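Local coordinates for protein histone-lysine N-methyltransferase SETMAR (Homo sapiens, PDB 3F2K) that plays a role in DNA double-strand break repair, restart of stalled replication forks and DNA integration, joining a histone methyltransferase to the DNA-binding mariner transposase domain described here, at residues Lys11-Glu16 / His154-Pro159; Gln103-Met108 / Gln142-Leu147; Val75-Ser80 / His167-Leu172. One frame throughout, in Å; residues are numbered along the deposited sequence.

Interaction 1: Lys11-Glu16 / His154-Pro159; sequences KNRRFE and HPPYSP
Arg14 and Pro155 make the dense part of this contact, their side chains crossing at about a right angle where the helix backbone comes closest to the loop. Pro155 CB lies 3.8 Å from Arg14 CA, and its ring lies against the CG methylenes of Arg13 and Arg14. Beyond CG, the chain of Arg14 bends at chi3 (45°), which turns the guanidinium back to Ser158: Arg14 NH1 donates to Ser158 OG over 2.9 Å with an N-H...O angle of 152°, the acceptor tilted 15° from the guanidinium plane. Ser158 OG also sits 2.8 Å from Pro156 O and 3.0 Å from Pro155 O, either of which could receive its proton. Asp160 forms a salt bridge with Arg14 NH2, and Gly222 O and Ser223 O accept from NE and NH2, so the buried guanidinium gathers the loop and the C-terminal tail. The contact thus ties helix 8-27, the first of this chain, to the loop that follows strand 150-151 of the RNase H-like transposase domain; Ser158 is about 8 Å from the magnesium ligand Asp130, side chain to side chain. The Arg13 side is looser and partly exposed. Arg13 CG rests 3.8 Å from Pro155 CB, while Arg13 NH1 reaches a salt bridge with Glu16 OE1 at 3.3 Å, approaching that oxygen from above the carboxylate plane.

Interaction 2: Gln103-Met108 / Gln142-Leu147; sequences QEIDEM and QKLNEL
Ile105 points its CG2 methyl into the groove formed by Lys143, Leu144 and Leu147. It slides past the lysine in the opposite direction, Ile105 CG2 lying 3.9 Å from Lys143 CG, and crosses Leu144 at about a right angle, with 3.8 Å from Ile105 CG2 to Leu144 CD2. Leu147 CD1 approaches Ile105 CG2 at 4.1 Å and also reaches the backbone of the neighbouring helix at Asp106 CA. With CG2 anti to the backbone N and CG1 beside it (chi1 -74°), Ile105 can also bring CD1 against Leu144. The helix axes run 9.9 Å apart and only 25° from parallel, so 98-115 and 140-147 lie side by side, the first resting on the sheet of the RNase H-like domain through Ile105 on Trp78 of strand 72-80. Above this apolar strip Lys143 and Asp106 cross at about a right angle. Bends at chi2 and chi3 fold the lysine across the gap, and Lys143 NZ meets Asp106 OD2 at 2.7 Å on that oxygen's anti lone pair, away from OD1. A water 2.7 Å from Lys143 NZ accepts a second of its protons and passes a weak bond to Gln103 OE1. A leucine in place of Lys143 would probably leave the carboxylate of Asp106 without its mate and the water without its donor. Glu146 OE1 stands 6.6 Å from Asp106 OD2, a like charge whose influence the lysine is likely to offset. Methyl packing below and one partly exposed ion pair beside it imply an interface joined mainly by apolar burial, the charges probably favouring this rotation of the helices.

Interaction 3: Val75-Ser80 / His167-Leu172; sequences VTIWWS and HVFKHL
Val168 CG2 meets the indole of Trp79 obliquely, 3.3 Å above its plane but out past the CE2-CZ2 rim, and is 3.5 Å from both Trp79 CE2 and Trp79 CZ2. The His167 imidazole approaches the far end of the same indole obliquely, with 4.3 Å from Trp79 CH2 to His167 CD2. Trp79 CG occupies the crowded position between the backbone N and carbonyl carbon (chi1 56°), which brings the ring against Val168 and His167 of the helix. One nitrogen of each ring is bonded outside the segments, Trp79 NE1 with Thr164 OG1 and His167 NE2 with Phe202 O. The third flat group, Phe169, slides past Ile77 in the opposite direction, and its CE1 comes obliquely to within 3.9 Å of Ile77 CG2. Val168 acts as a fork: with CG1 anti to the backbone N (chi1 -179°), one methyl meets the tryptophan while Val168 CG1 lies 4.0 Å from Ile77 CD1. No hydrogen bond links the segments; shape and burial alone join them. Helix 163-176 packs in this way on the sheet of an RNase H-like nuclease domain, and Phe169 lies about 4 Å, side chain to side chain, from Asp38, a ligand of the bound magnesium ion. The strand and helix directions differ by 127°, so the helix crosses the strand diagonally. Phe191 and Phe194 of helix 184-196 flank the contact, touching Ile77 and Val168 respectively. Strand 72-80 is itself held between 34-43 and 83-89, and from its other face Trp78 meets helix 98-115, so that the sheet is sandwiched between helices.

Overall arrangement
From the N terminus, helix 8-27 opens the longest loop at 11-16, which interaction 1 closes 138 residues later at 154-159. Strand segment 75-80 comes next and finds its partner only at 167-172, beyond that closure, so interactions 1 and 3 cross. Interaction 2, pairing 103-108 with 142-147, is nested inside both loops. It touches interaction 3 on one face of the sheet: Ile105 CG1 packs 3.5 Å from Trp78 CH2, while Ile77 and Trp79 face helix 163-176 on the opposite side. Interactions 1 and 3 come within about 6 Å at their nearest atoms without touching. Together they tie the first helix, the helices on both faces and the central sheet together, interaction 3 being nearest the magnesium.

Interaction 1: Lys11-Glu16 / His154-Pro159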
loop_
_atom_site.group_PDB
_atom_site.type_symbol
_atom_site.label_atom_id
_atom_site.label_comp_id
_atom_site.label_asym_id
_atom_site.label_seq_id
_atom_site.Cartn_x
_atom_site.Cartn_y
_atom_site.Cartn_z
ATOM N N LYS A 11 -14.920 -14.938 1.425
ATOM C CA LYS A 11 -14.050 -15.851 0.640
ATOM C C LYS A 11 -14.384 -15.818 -0.830
ATOM O O LYS A 11 -13.492 -15.863 -1.697
ATOM C CB LYS A 11 -14.212 -17.291 1.157
ATOM C CG LYS A 11 -13.580 -17.460 2.558
ATOM C CD LYS A 11 -13.534 -18.945 2.981
ATOM C CE LYS A 11 -14.924 -19.478 3.237
ATOM N NZ LYS A 11 -14.797 -20.854 3.876
ATOM N N ASN A 12 -15.684 -15.796 -1.115
ATOM C CA ASN A 12 -16.125 -15.660 -2.524
ATOM C C ASN A 12 -15.581 -14.409 -3.209
ATOM O O ASN A 12 -15.066 -14.501 -4.310
ATOM C CB ASN A 12 -17.656 -15.722 -2.617
ATOM C CG ASN A 12 -18.185 -17.110 -2.277
ATOM O OD1 ASN A 12 -17.406 -18.057 -2.119
ATOM N ND2 ASN A 12 -19.500 -17.219 -2.112
ATOM N N ARG A 13 -15.705 -13.255 -2.549
ATOM C CA ARG A 13 -15.126 -12.024 -3.083
ATOM C C ARG A 13 -13.610 -12.114 -3.311
ATOM O O ARG A 13 -13.100 -11.649 -4.330
ATOM C CB ARG A 13 -15.396 -10.877 -2.107
ATOM C CG ARG A 13 -14.986 -9.516 -2.676
ATOM C CD ARG A 13 -15.854 -9.099 -3.874
ATOM N NE ARG A 13 -15.450 -7.753 -4.324
ATOM C CZ ARG A 13 -15.235 -7.431 -5.588
ATOM N NH1 ARG A 13 -15.449 -8.327 -6.528
ATOM N NH2 ARG A 13 -14.843 -6.194 -5.910
ATOM N N ARG A 14 -12.882 -12.671 -2.336
ATOM C CA ARG A 14 -11.426 -12.892 -2.465
ATOM C C ARG A 14 -11.124 -13.785 -3.645
ATOM O O ARG A 14 -10.208 -13.459 -4.441
ATOM C CB ARG A 14 -10.777 -13.506 -1.193
ATOM C CG ARG A 14 -10.852 -12.552 0.017
ATOM C CD ARG A 14 -10.494 -13.263 1.345
ATOM N NE ARG A 14 -9.295 -14.101 1.215
ATOM C CZ ARG A 14 -8.031 -13.708 1.396
ATOM N NH1 ARG A 14 -7.717 -12.397 1.595
ATOM N NH2 ARG A 14 -7.064 -14.627 1.267
ATOM N N PHE A 15 -11.911 -14.842 -3.801
ATOM C CA PHE A 15 -11.637 -15.800 -4.875
ATOM C C PHE A 15 -11.906 -15.105 -6.212
ATOM O O PHE A 15 -11.087 -15.206 -7.100
ATOM C CB PHE A 15 -12.509 -17.042 -4.732
ATOM C CG PHE A 15 -12.298 -18.084 -5.812
ATOM C CD1 PHE A 15 -11.608 -19.250 -5.510
ATOM C CD2 PHE A 15 -12.806 -17.903 -7.108
ATOM C CE1 PHE A 15 -11.373 -20.244 -6.488
ATOM C CE2 PHE A 15 -12.590 -18.874 -8.121
ATOM C CZ PHE A 15 -11.908 -20.076 -7.803
ATOM N N GLU A 16 -13.036 -14.396 -6.315
ATOM C CA GLU A 16 -13.476 -13.740 -7.543
ATOM C C GLU A 16 -12.412 -12.732 -7.983
ATOM O O GLU A 16 -11.906 -12.787 -9.130
ATOM C CB GLU A 16 -14.869 -13.093 -7.290
ATOM C CG GLU A 16 -15.654 -12.418 -8.502
ATOM C CD GLU A 16 -16.997 -11.636 -8.063
ATOM O OE1 GLU A 16 -17.137 -11.104 -6.912
ATOM O OE2 GLU A 16 -17.943 -11.515 -8.911
ATOM N N HIS A 154 -10.235 -4.659 -4.949
ATOM C CA HIS A 154 -9.552 -5.240 -3.758
ATOM C C HIS A 154 -10.604 -5.792 -2.800
ATOM O O HIS A 154 -11.558 -5.086 -2.479
ATOM C CB HIS A 154 -8.759 -4.177 -2.994
ATOM C CG HIS A 154 -7.881 -4.781 -1.934
ATOM N ND1 HIS A 154 -8.198 -4.751 -0.592
ATOM C CD2 HIS A 154 -6.764 -5.528 -2.042
ATOM C CE1 HIS A 154 -7.258 -5.393 0.091
ATOM N NE2 HIS A 154 -6.382 -5.878 -0.763
ATOM N N PRO A 155 -10.487 -7.086 -2.418
ATOM C CA PRO A 155 -11.524 -7.643 -1.540
ATOM C C PRO A 155 -11.337 -7.279 -0.077
ATOM O O PRO A 155 -10.195 -7.135 0.391
ATOM C CB PRO A 155 -11.353 -9.179 -1.713
ATOM C CG PRO A 155 -9.874 -9.398 -2.087
ATOM C CD PRO A 155 -9.483 -8.078 -2.847
ATOM N N PRO A 156 -12.438 -7.088 0.664
ATOM C CA PRO A 156 -12.334 -6.747 2.056
ATOM C C PRO A 156 -11.572 -7.823 2.843
ATOM O O PRO A 156 -11.456 -8.961 2.386
ATOM C CB PRO A 156 -13.817 -6.620 2.492
ATOM C CG PRO A 156 -14.494 -6.176 1.163
ATOM C CD PRO A 156 -13.827 -7.022 0.167
ATOM N N TYR A 157 -11.051 -7.431 4.009
ATOM C CA TYR A 157 -10.357 -8.326 4.912
ATOM C C TYR A 157 -9.226 -9.077 4.294
ATOM O O TYR A 157 -9.056 -10.260 4.565
ATOM C CB TYR A 157 -11.383 -9.267 5.584
ATOM C CG TYR A 157 -12.416 -8.483 6.329
ATOM C CD1 TYR A 157 -12.100 -7.859 7.537
ATOM C CD2 TYR A 157 -13.702 -8.313 5.803
ATOM C CE1 TYR A 157 -13.066 -7.108 8.233
ATOM C CE2 TYR A 157 -14.659 -7.549 6.474
ATOM C CZ TYR A 157 -14.337 -6.976 7.680
ATOM O OH TYR A 157 -15.289 -6.243 8.347
ATOM N N SER A 158 -8.464 -8.404 3.425
ATOM C CA SER A 158 -7.423 -9.103 2.673
ATOM C C SER A 158 -6.055 -8.316 2.727
ATOM O O SER A 158 -5.539 -7.925 1.686
ATOM C CB SER A 158 -7.899 -9.254 1.190
ATOM O OG SER A 158 -9.166 -9.896 1.128
ATOM N N PRO A 159 -5.450 -8.141 3.939
ATOM C CA PRO A 159 -4.114 -7.517 4.042
ATOM C C PRO A 159 -3.063 -8.438 3.413
ATOM O O PRO A 159 -2.016 -7.995 3.012
ATOM C CB PRO A 159 -3.909 -7.369 5.579
ATOM C CG PRO A 159 -4.752 -8.513 6.192
ATOM C CD PRO A 159 -5.979 -8.529 5.266
HETATM O O HOH W 1 -13.828 -4.930 -4.125
#

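Interaction 2: Gln103-Met108 / Gln142-Leu147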
loop_
_atom_site.group_PDB
_atom_site.type_symbol
_atom_site.label_atom_id
_atom_site.label_comp_id
_atom_site.label_asym_id
_atom_site.label_seq_id
_atom_site.Cartn_x
_atom_site.Cartn_y
_atom_site.Cartn_z
ATOM N N GLN A 103 -5.579 15.202 -0.995
ATOM C CA GLN A 103 -4.413 16.086 -1.053
ATOM C C GLN A 103 -3.136 15.255 -1.066
ATOM O O GLN A 103 -2.189 15.563 -1.791
ATOM C CB GLN A 103 -4.425 17.071 0.116
ATOM C CG GLN A 103 -5.533 18.098 -0.054
ATOM C CD GLN A 103 -5.446 18.816 -1.434
ATOM O OE1 GLN A 103 -6.414 18.824 -2.225
ATOM N NE2 GLN A 103 -4.253 19.348 -1.747
ATOM N N GLU A 104 -3.140 14.139 -0.334
ATOM C CA GLU A 104 -1.985 13.249 -0.331
ATOM C C GLU A 104 -1.763 12.585 -1.685
ATOM O O GLU A 104 -0.608 12.432 -2.130
ATOM C CB GLU A 104 -2.175 12.193 0.763
ATOM C CG GLU A 104 -1.890 12.800 2.196
ATOM C CD GLU A 104 -0.456 13.363 2.420
ATOM O OE1 GLU A 104 0.556 12.786 1.968
ATOM O OE2 GLU A 104 -0.330 14.404 3.120
ATOM N N ILE A 105 -2.844 12.159 -2.319
ATOM C CA ILE A 105 -2.786 11.539 -3.679
ATOM C C ILE A 105 -2.233 12.562 -4.678
ATOM O O ILE A 105 -1.363 12.251 -5.476
ATOM C CB ILE A 105 -4.181 11.107 -4.103
ATOM C CG1 ILE A 105 -4.613 9.846 -3.327
ATOM C CG2 ILE A 105 -4.290 10.832 -5.611
ATOM C CD1 ILE A 105 -6.128 9.541 -3.584
ATOM N N ASP A 106 -2.714 13.793 -4.599
ATOM C CA ASP A 106 -2.155 14.872 -5.472
ATOM C C ASP A 106 -0.639 15.020 -5.274
ATOM O O ASP A 106 0.111 15.127 -6.269
ATOM C CB ASP A 106 -2.865 16.187 -5.175
ATOM C CG ASP A 106 -2.863 17.109 -6.323
ATOM O OD1 ASP A 106 -1.776 17.684 -6.609
ATOM O OD2 ASP A 106 -3.945 17.335 -6.866
ATOM N N GLU A 107 -0.172 15.046 -4.026
ATOM C CA GLU A 107 1.272 15.239 -3.738
ATOM C C GLU A 107 2.029 14.015 -4.238
ATOM O O GLU A 107 3.079 14.181 -4.879
ATOM C CB GLU A 107 1.517 15.420 -2.236
ATOM C CG GLU A 107 2.968 15.802 -1.905
ATOM C CD GLU A 107 3.226 16.071 -0.427
ATOM O OE1 GLU A 107 2.256 16.261 0.338
ATOM O OE2 GLU A 107 4.437 16.097 -0.048
HETATM N N MSE A 108 1.515 12.827 -3.899
HETATM C CA MSE A 108 2.137 11.554 -4.394
HETATM C C MSE A 108 2.270 11.557 -5.941
HETATM O O MSE A 108 3.315 11.136 -6.464
HETATM C CB MSE A 108 1.337 10.347 -3.973
HETATM C CG MSE A 108 1.911 8.963 -4.583
HETATM SE SE MSE A 108 1.221 8.560 -6.206
HETATM C CE MSE A 108 -0.708 8.521 -5.838
ATOM N N GLN A 142 -13.047 11.572 -6.930
ATOM C CA GLN A 142 -12.851 12.601 -7.964
ATOM C C GLN A 142 -11.354 12.920 -8.255
ATOM O O GLN A 142 -10.990 13.110 -9.399
ATOM C CB GLN A 142 -13.610 13.864 -7.616
ATOM C CG GLN A 142 -13.646 14.790 -8.879
ATOM C CD GLN A 142 -14.355 16.084 -8.630
ATOM O OE1 GLN A 142 -13.881 16.962 -7.876
ATOM N NE2 GLN A 142 -15.490 16.225 -9.263
ATOM N N LYS A 143 -10.521 12.952 -7.240
ATOM C CA LYS A 143 -9.116 13.232 -7.433
ATOM C C LYS A 143 -8.494 12.157 -8.321
ATOM O O LYS A 143 -7.705 12.443 -9.215
ATOM C CB LYS A 143 -8.428 13.265 -6.078
ATOM C CG LYS A 143 -6.900 13.627 -6.154
ATOM C CD LYS A 143 -6.676 14.937 -6.891
ATOM C CE LYS A 143 -7.247 16.112 -6.129
ATOM N NZ LYS A 143 -6.667 17.368 -6.762
ATOM N N LEU A 144 -8.821 10.908 -8.006
ATOM C CA LEU A 144 -8.333 9.778 -8.785
ATOM C C LEU A 144 -8.811 9.914 -10.220
ATOM O O LEU A 144 -7.973 9.820 -11.139
ATOM C CB LEU A 144 -8.750 8.418 -8.185
ATOM C CG LEU A 144 -7.912 8.204 -6.867
ATOM C CD1 LEU A 144 -8.514 7.007 -6.058
ATOM C CD2 LEU A 144 -6.371 8.019 -7.041
ATOM N N ASN A 145 -10.092 10.224 -10.425
ATOM C CA ASN A 145 -10.582 10.338 -11.783
ATOM C C ASN A 145 -9.827 11.493 -12.531
ATOM O O ASN A 145 -9.379 11.319 -13.683
ATOM C CB ASN A 145 -12.106 10.527 -11.788
ATOM C CG ASN A 145 -12.659 10.802 -13.197
ATOM O OD1 ASN A 145 -12.969 11.971 -13.539
ATOM N ND2 ASN A 145 -12.782 9.761 -14.002
ATOM N N GLU A 146 -9.680 12.629 -11.872
ATOM C CA GLU A 146 -9.049 13.808 -12.432
ATOM C C GLU A 146 -7.592 13.622 -12.778
ATOM O O GLU A 146 -7.174 14.119 -13.817
ATOM C CB GLU A 146 -9.209 15.006 -11.504
ATOM C CG GLU A 146 -10.627 15.419 -11.406
ATOM C CD GLU A 146 -10.774 16.715 -10.611
ATOM O OE1 GLU A 146 -9.812 17.075 -9.919
ATOM O OE2 GLU A 146 -11.860 17.342 -10.656
ATOM N N LEU A 147 -6.873 12.799 -12.019
ATOM C CA LEU A 147 -5.474 12.587 -12.315
ATOM C C LEU A 147 -5.220 11.410 -13.206
ATOM O O LEU A 147 -4.056 11.155 -13.537
ATOM C CB LEU A 147 -4.671 12.453 -11.024
ATOM C CG LEU A 147 -4.627 13.654 -10.072
ATOM C CD1 LEU A 147 -3.829 13.248 -8.888
ATOM C CD2 LEU A 147 -3.927 14.922 -10.777
HETATM O O HOH W 2 -7.341 19.535 -5.351
#

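Interaction 3: Val75-Ser80 / His167-Leu172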
loop_
_atom_site.group_PDB
_atom_site.type_symbol
_atom_site.label_atom_id
_atom_site.label_comp_id
_atom_site.label_asym_id
_atom_site.label_seq_id
_atom_site.Cartn_x
_atom_site.Cartn_y
_atom_site.Cartn_z
ATOM N N VAL A 75 1.831 6.472 9.690
ATOM C CA VAL A 75 2.558 6.695 8.421
ATOM C C VAL A 75 1.703 6.121 7.285
ATOM O O VAL A 75 0.918 5.152 7.476
ATOM C CB VAL A 75 4.006 6.096 8.459
ATOM C CG1 VAL A 75 3.985 4.536 8.562
ATOM C CG2 VAL A 75 4.874 6.576 7.231
ATOM N N THR A 76 1.828 6.731 6.118
ATOM C CA THR A 76 1.231 6.269 4.881
ATOM C C THR A 76 2.447 6.245 3.918
ATOM O O THR A 76 3.269 7.182 3.862
ATOM C CB THR A 76 0.086 7.194 4.394
ATOM O OG1 THR A 76 -0.870 7.382 5.466
ATOM C CG2 THR A 76 -0.608 6.567 3.165
ATOM N N ILE A 77 2.599 5.120 3.256
ATOM C CA ILE A 77 3.647 4.930 2.255
ATOM C C ILE A 77 3.018 4.549 0.920
ATOM O O ILE A 77 2.089 3.714 0.833
ATOM C CB ILE A 77 4.711 3.880 2.701
ATOM C CG1 ILE A 77 5.874 3.830 1.668
ATOM C CG2 ILE A 77 4.083 2.528 2.930
ATOM C CD1 ILE A 77 7.034 2.895 2.042
ATOM N N TRP A 78 3.544 5.156 -0.131
ATOM C CA TRP A 78 3.120 4.961 -1.460
ATOM C C TRP A 78 4.323 4.506 -2.287
ATOM O O TRP A 78 5.370 5.147 -2.285
ATOM C CB TRP A 78 2.643 6.317 -2.070
ATOM C CG TRP A 78 1.563 7.052 -1.259
ATOM C CD1 TRP A 78 1.736 7.776 -0.104
ATOM C CD2 TRP A 78 0.215 7.128 -1.582
ATOM N NE1 TRP A 78 0.569 8.315 0.299
ATOM C CE2 TRP A 78 -0.403 7.911 -0.584
ATOM C CE3 TRP A 78 -0.569 6.583 -2.628
ATOM C CZ2 TRP A 78 -1.763 8.153 -0.573
ATOM C CZ3 TRP A 78 -1.901 6.811 -2.613
ATOM C CH2 TRP A 78 -2.491 7.630 -1.615
ATOM N N TRP A 79 4.107 3.503 -3.124
ATOM C CA TRP A 79 5.223 2.918 -3.898
ATOM C C TRP A 79 4.771 2.057 -5.079
ATOM O O TRP A 79 3.609 1.622 -5.176
ATOM C CB TRP A 79 6.107 2.091 -2.954
ATOM C CG TRP A 79 5.356 1.043 -2.218
ATOM C CD1 TRP A 79 4.531 1.199 -1.134
ATOM C CD2 TRP A 79 5.418 -0.363 -2.494
ATOM N NE1 TRP A 79 4.092 -0.037 -0.691
ATOM C CE2 TRP A 79 4.629 -1.017 -1.504
ATOM C CE3 TRP A 79 6.107 -1.124 -3.446
ATOM C CZ2 TRP A 79 4.439 -2.434 -1.483
ATOM C CZ3 TRP A 79 5.972 -2.550 -3.428
ATOM C CH2 TRP A 79 5.104 -3.183 -2.444
ATOM N N SER A 80 5.707 1.804 -6.001
ATOM C CA SER A 80 5.469 0.879 -7.093
ATOM C C SER A 80 6.668 -0.116 -7.193
ATOM O O SER A 80 7.665 -0.006 -6.438
ATOM C CB SER A 80 5.375 1.673 -8.372
ATOM O OG SER A 80 6.652 2.261 -8.567
ATOM N N HIS A 167 4.340 -7.018 2.543
ATOM C CA HIS A 167 5.747 -6.851 2.179
ATOM C C HIS A 167 6.410 -5.733 2.979
ATOM O O HIS A 167 7.251 -6.004 3.880
ATOM C CB HIS A 167 5.899 -6.561 0.660
ATOM C CG HIS A 167 7.326 -6.550 0.216
ATOM N ND1 HIS A 167 8.136 -7.666 0.370
ATOM C CD2 HIS A 167 8.080 -5.599 -0.400
ATOM C CE1 HIS A 167 9.360 -7.366 -0.082
ATOM N NE2 HIS A 167 9.338 -6.129 -0.571
ATOM N N VAL A 168 6.078 -4.480 2.677
ATOM C CA VAL A 168 6.787 -3.368 3.349
ATOM C C VAL A 168 6.622 -3.410 4.864
ATOM O O VAL A 168 7.611 -3.339 5.627
ATOM C CB VAL A 168 6.400 -1.938 2.726
ATOM C CG1 VAL A 168 7.159 -0.835 3.427
ATOM C CG2 VAL A 168 6.671 -1.915 1.179
ATOM N N PHE A 169 5.371 -3.570 5.333
ATOM C CA PHE A 169 5.129 -3.531 6.756
ATOM C C PHE A 169 5.727 -4.717 7.517
ATOM O O PHE A 169 6.122 -4.573 8.651
ATOM C CB PHE A 169 3.610 -3.327 7.080
ATOM C CG PHE A 169 3.096 -1.884 6.740
ATOM C CD1 PHE A 169 3.999 -0.845 6.545
ATOM C CD2 PHE A 169 1.739 -1.589 6.621
ATOM C CE1 PHE A 169 3.561 0.450 6.207
ATOM C CE2 PHE A 169 1.295 -0.250 6.294
ATOM C CZ PHE A 169 2.211 0.724 6.085
ATOM N N LYS A 170 5.753 -5.874 6.876
ATOM C CA LYS A 170 6.380 -7.049 7.455
ATOM C C LYS A 170 7.852 -6.778 7.753
ATOM O O LYS A 170 8.326 -6.960 8.901
ATOM C CB LYS A 170 6.213 -8.221 6.497
ATOM C CG LYS A 170 7.088 -9.437 6.788
ATOM C CD LYS A 170 6.921 -10.511 5.748
ATOM C CE LYS A 170 7.281 -10.079 4.321
ATOM N NZ LYS A 170 6.720 -11.108 3.291
ATOM N N HIS A 171 8.551 -6.266 6.761
ATOM C CA HIS A 171 9.957 -5.908 6.920
ATOM C C HIS A 171 10.194 -4.718 7.881
ATOM O O HIS A 171 11.183 -4.699 8.681
ATOM C CB HIS A 171 10.564 -5.637 5.580
ATOM C CG HIS A 171 10.745 -6.872 4.761
ATOM N ND1 HIS A 171 11.697 -7.821 5.064
ATOM C CD2 HIS A 171 10.044 -7.365 3.716
ATOM C CE1 HIS A 171 11.618 -8.819 4.203
ATOM N NE2 HIS A 171 10.608 -8.580 3.383
ATOM N N LEU A 172 9.262 -3.774 7.877
ATOM C CA LEU A 172 9.316 -2.661 8.850
ATOM C C LEU A 172 9.131 -3.174 10.288
ATOM O O LEU A 172 9.902 -2.750 11.154
ATOM C CB LEU A 172 8.243 -1.613 8.555
ATOM C CG LEU A 172 8.185 -0.374 9.502
ATOM C CD1 LEU A 172 9.517 0.472 9.411
ATOM C CD2 LEU A 172 6.977 0.475 9.049
#